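Local coordinates for protein aspartate aminotransferase, cytoplasmic (Schizosaccharomyces pombe 972h-, PDB 6JPK) that catalyses the reversible, pyridoxal 5'-phosphate-dependent transfer of an amino group from L-aspartate to 2-oxoglutarate, yielding oxaloacetate and L-glutamate, as a homodimer, at residues V33-T44 / A387-V397. The protein carries 1 engineered substitution. Numbering follows the deposited sequence.
Sequences VNMSVGAYRDDT and AGLNNSNVEHV
The backbone of 33-44 leaves a short strand and curls round 387-397, the 3-10 turn and the segment leading into helix 394-407, coming nearest at Met-35 with Gly-388, Arg-41 with Ala-387 and Asp-43 with Asn-390. This is the small domain of a class-I, fold-type I aminotransferase, and the loop includes Gly-38, probably an L-aspartate-binding residue. The CA atoms of Met-35 and Gly-388 are 5.0 Å apart; Gly-388 suits the place because a CB would point into the carbonyl oxygen of Asn-34. Ala-387, with only a methyl group, brings its CB to 3.4 Å from Ala-39 O. On the apolar side, flexible Met-35 bends at chi2 and chi3: its CG lies 3.7 Å from Leu-389 CD1, and its CE meets Val-397 CG1 tip to tip. Branched Val-33 sets CG1 3.6 Å from Asn-393 ND2, packing against an amide whose two polar atoms are both engaged: ND2 donates to Gly-388 O and OD1 accepts from Asn-390 N. At the other end Asp-43, with CG anti to the backbone N (chi1 -169°), turns its carboxylate toward Asn-391. Its OD1 takes the Asn-391 backbone N-H at 3.0 Å, and OD2 accepts an N-H from Asn-391 ND2 at 3.2 Å, nearly straight (175°), the carboxylate standing almost perpendicular to the amide. An alanine in place of Asp-43 would probably leave the Asn-391 backbone N-H without this acceptor and its amide freer to turn. Asn-391 OD1 accepts from Arg-333. Asn-390 suits its bend because OD1 accepts from both Ser-392 N and OG, forming an Asx turn. Its ND2 donates to a water that bridges the segments, giving its hydrogens to Asp-42 O and, at 2.6 Å, to Ala-387 O.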
loop_
_atom_site.group_PDB
_atom_site.type_symbol
_atom_site.label_atom_id
_atom_site.label_comp_id
_atom_site.label_asym_id
_atom_site.label_seq_id
_atom_site.Cartn_x
_atom_site.Cartn_y
_atom_site.Cartn_z
ATOM N N VAL A 33 -15.110 15.879 -24.497
ATOM C CA VAL A 33 -13.947 16.196 -23.670
ATOM C C VAL A 33 -14.195 15.643 -22.271
ATOM O O VAL A 33 -15.271 15.854 -21.699
ATOM C CB VAL A 33 -13.676 17.715 -23.599
ATOM C CG1 VAL A 33 -12.389 18.019 -22.790
ATOM C CG2 VAL A 33 -13.598 18.328 -25.002
ATOM N N ASN A 34 -13.208 14.934 -21.719
ATOM C CA ASN A 34 -13.274 14.477 -20.329
ATOM C C ASN A 34 -12.562 15.513 -19.472
ATOM O O ASN A 34 -11.331 15.602 -19.472
ATOM C CB ASN A 34 -12.650 13.097 -20.154
ATOM C CG ASN A 34 -12.883 12.528 -18.757
ATOM O OD1 ASN A 34 -13.243 13.256 -17.833
ATOM N ND2 ASN A 34 -12.686 11.229 -18.604
ATOM N N MET A 35 -13.332 16.311 -18.739
ATOM C CA MET A 35 -12.751 17.318 -17.865
ATOM C C MET A 35 -12.782 16.898 -16.406
ATOM O O MET A 35 -12.811 17.744 -15.516
ATOM C CB MET A 35 -13.448 18.660 -18.059
ATOM C CG MET A 35 -12.874 19.431 -19.229
ATOM S SD MET A 35 -14.192 20.257 -20.099
ATOM C CE MET A 35 -14.564 21.581 -18.963
ATOM N N SER A 36 -12.768 15.601 -16.143
ATOM C CA SER A 36 -12.727 15.103 -14.778
ATOM C C SER A 36 -11.468 14.290 -14.500
ATOM O O SER A 36 -11.354 13.711 -13.413
ATOM C CB SER A 36 -13.973 14.263 -14.484
ATOM O OG SER A 36 -13.940 13.075 -15.251
ATOM N N VAL A 37 -10.518 14.248 -15.433
ATOM C CA VAL A 37 -9.333 13.400 -15.281
ATOM C C VAL A 37 -8.453 13.984 -14.184
ATOM O O VAL A 37 -8.068 15.157 -14.228
ATOM C CB VAL A 37 -8.565 13.247 -16.611
ATOM C CG1 VAL A 37 -9.492 12.794 -17.734
ATOM C CG2 VAL A 37 -7.822 14.526 -17.037
ATOM N N GLY A 38 -8.145 13.175 -13.179
ATOM C CA GLY A 38 -7.413 13.674 -12.032
ATOM C C GLY A 38 -5.911 13.480 -12.108
ATOM O O GLY A 38 -5.275 13.187 -11.090
ATOM N N ALA A 39 -5.334 13.644 -13.299
ATOM C CA ALA A 39 -3.903 13.467 -13.505
ATOM C C ALA A 39 -3.458 14.379 -14.641
ATOM O O ALA A 39 -4.248 14.711 -15.529
ATOM C CB ALA A 39 -3.572 12.005 -13.828
ATOM N N TYR A 40 -2.185 14.762 -14.627
ATOM C CA TYR A 40 -1.691 15.693 -15.633
ATOM C C TYR A 40 -1.755 15.079 -17.033
ATOM O O TYR A 40 -1.532 13.879 -17.224
ATOM C CB TYR A 40 -0.252 16.136 -15.313
ATOM C CG TYR A 40 0.294 17.105 -16.346
ATOM C CD1 TYR A 40 -0.070 18.450 -16.320
ATOM C CD2 TYR A 40 1.133 16.669 -17.377
ATOM C CE1 TYR A 40 0.398 19.338 -17.279
ATOM C CE2 TYR A 40 1.617 17.559 -18.343
ATOM C CZ TYR A 40 1.244 18.892 -18.278
ATOM O OH TYR A 40 1.694 19.793 -19.218
ATOM N N ARG A 41 -2.057 15.924 -18.017
ATOM C CA ARG A 41 -2.040 15.577 -19.432
ATOM C C ARG A 41 -1.310 16.682 -20.180
ATOM O O ARG A 41 -1.354 17.847 -19.780
ATOM C CB ARG A 41 -3.481 15.414 -19.998
ATOM C CG ARG A 41 -4.316 14.323 -19.309
ATOM C CD ARG A 41 -3.705 12.965 -19.656
ATOM N NE ARG A 41 -4.469 11.818 -19.179
ATOM C CZ ARG A 41 -4.173 11.117 -18.089
ATOM N NH1 ARG A 41 -3.127 11.438 -17.331
ATOM N NH2 ARG A 41 -4.921 10.078 -17.759
ATOM N N ASP A 42 -0.636 16.323 -21.266
ATOM C CA ASP A 42 0.092 17.314 -22.051
ATOM C C ASP A 42 -0.862 17.999 -23.042
ATOM O O ASP A 42 -2.081 17.803 -23.008
ATOM C CB ASP A 42 1.307 16.667 -22.724
ATOM C CG ASP A 42 0.934 15.649 -23.805
ATOM O OD1 ASP A 42 -0.222 15.621 -24.289
ATOM O OD2 ASP A 42 1.817 14.856 -24.176
ATOM N N ASP A 43 -0.314 18.803 -23.957
ATOM C CA ASP A 43 -1.146 19.560 -24.891
ATOM C C ASP A 43 -1.852 18.687 -25.926
ATOM O O ASP A 43 -2.726 19.190 -26.639
ATOM C CB ASP A 43 -0.311 20.624 -25.614
ATOM C CG ASP A 43 -1.174 21.633 -26.395
ATOM O OD1 ASP A 43 -2.127 22.221 -25.820
ATOM O OD2 ASP A 43 -0.876 21.853 -27.587
ATOM N N THR A 44 -1.505 17.409 -26.043
ATOM C CA THR A 44 -2.244 16.502 -26.909
ATOM C C THR A 44 -3.266 15.680 -26.143
ATOM O O THR A 44 -3.943 14.840 -26.748
ATOM C CB THR A 44 -1.288 15.552 -27.645
ATOM O OG1 THR A 44 -0.803 14.564 -26.721
ATOM C CG2 THR A 44 -0.116 16.328 -28.254
ATOM N N ALA A 387 -6.279 19.853 -16.664
ATOM C CA ALA A 387 -5.398 19.016 -17.476
ATOM C C ALA A 387 -6.100 18.506 -18.724
ATOM O O ALA A 387 -5.435 18.204 -19.722
ATOM C CB ALA A 387 -4.865 17.835 -16.656
ATOM N N GLY A 388 -7.435 18.404 -18.687
ATOM C CA GLY A 388 -8.174 17.965 -19.857
ATOM C C GLY A 388 -8.225 18.998 -20.963
ATOM O O GLY A 388 -8.517 18.646 -22.114
ATOM N N LEU A 389 -7.941 20.259 -20.639
ATOM C CA LEU A 389 -7.972 21.349 -21.599
ATOM C C LEU A 389 -6.634 21.452 -22.322
ATOM O O LEU A 389 -5.566 21.323 -21.707
ATOM C CB LEU A 389 -8.289 22.676 -20.907
ATOM C CG LEU A 389 -9.735 23.200 -20.908
ATOM C CD1 LEU A 389 -10.693 22.144 -20.442
ATOM C CD2 LEU A 389 -9.839 24.418 -20.020
ATOM N N ASN A 390 -6.705 21.680 -23.631
ATOM C CA ASN A 390 -5.524 21.927 -24.446
ATOM C C ASN A 390 -5.935 22.749 -25.662
ATOM O O ASN A 390 -7.101 23.136 -25.819
ATOM C CB ASN A 390 -4.837 20.613 -24.845
ATOM C CG ASN A 390 -5.761 19.678 -25.609
ATOM O OD1 ASN A 390 -6.205 19.996 -26.710
ATOM N ND2 ASN A 390 -6.057 18.513 -25.024
ATOM N N ASN A 391 -4.958 23.000 -26.537
ATOM C CA ASN A 391 -5.182 23.855 -27.703
ATOM C C ASN A 391 -6.270 23.328 -28.632
ATOM O O ASN A 391 -6.888 24.108 -29.360
ATOM C CB ASN A 391 -3.883 24.010 -28.495
ATOM C CG ASN A 391 -3.067 25.175 -28.028
ATOM O OD1 ASN A 391 -3.544 26.307 -28.020
ATOM N ND2 ASN A 391 -1.830 24.908 -27.612
ATOM N N SER A 392 -6.493 22.022 -28.662
ATOM C CA SER A 392 -7.492 21.491 -29.578
ATOM C C SER A 392 -8.930 21.637 -29.066
ATOM O O SER A 392 -9.861 21.477 -29.863
ATOM C CB SER A 392 -7.200 20.013 -29.876
ATOM O OG SER A 392 -7.611 19.177 -28.804
ATOM N N ASN A 393 -9.145 21.927 -27.778
ATOM C CA ASN A 393 -10.503 21.953 -27.243
ATOM C C ASN A 393 -10.862 23.161 -26.377
ATOM O O ASN A 393 -12.031 23.284 -25.988
ATOM C CB ASN A 393 -10.789 20.661 -26.448
ATOM C CG ASN A 393 -9.879 20.478 -25.229
ATOM O OD1 ASN A 393 -9.384 21.445 -24.629
ATOM N ND2 ASN A 393 -9.669 19.218 -24.850
ATOM N N VAL A 394 -9.922 24.061 -26.078
ATOM C CA VAL A 394 -10.212 25.100 -25.091
ATOM C C VAL A 394 -11.236 26.104 -25.620
ATOM O O VAL A 394 -12.048 26.635 -24.850
ATOM C CB VAL A 394 -8.913 25.792 -24.618
ATOM C CG1 VAL A 394 -8.205 26.510 -25.761
ATOM C CG2 VAL A 394 -9.211 26.765 -23.471
ATOM N N GLU A 395 -11.251 26.357 -26.928
ATOM C CA GLU A 395 -12.262 27.255 -27.478
ATOM C C GLU A 395 -13.643 26.601 -27.486
ATOM O O GLU A 395 -14.654 27.262 -27.223
ATOM C CB GLU A 395 -11.858 27.688 -28.887
ATOM C CG GLU A 395 -12.004 29.177 -29.116
ATOM C CD GLU A 395 -11.134 30.003 -28.174
ATOM O OE1 GLU A 395 -9.963 29.624 -27.932
ATOM O OE2 GLU A 395 -11.633 31.035 -27.674
ATOM N N HIS A 396 -13.708 25.310 -27.803
ATOM C CA HIS A 396 -14.955 24.570 -27.655
ATOM C C HIS A 396 -15.481 24.652 -26.219
ATOM O O HIS A 396 -16.678 24.867 -26.003
ATOM C CB HIS A 396 -14.727 23.122 -28.094
ATOM C CG HIS A 396 -15.919 22.223 -27.919
ATOM N ND1 HIS A 396 -17.049 22.321 -28.699
ATOM C CD2 HIS A 396 -16.138 21.187 -27.070
ATOM C CE1 HIS A 396 -17.919 21.393 -28.335
ATOM N NE2 HIS A 396 -17.389 20.692 -27.345
ATOM N N VAL A 397 -14.593 24.532 -25.225
ATOM C CA VAL A 397 -15.012 24.598 -23.822
ATOM C C VAL A 397 -15.523 25.995 -23.462
ATOM O O VAL A 397 -16.569 26.145 -22.812
ATOM C CB VAL A 397 -13.859 24.167 -22.898
ATOM C CG1 VAL A 397 -14.219 24.429 -21.410
ATOM C CG2 VAL A 397 -13.523 22.699 -23.136
HETATM O O HOH W 1 -4.944 17.808 -22.269
#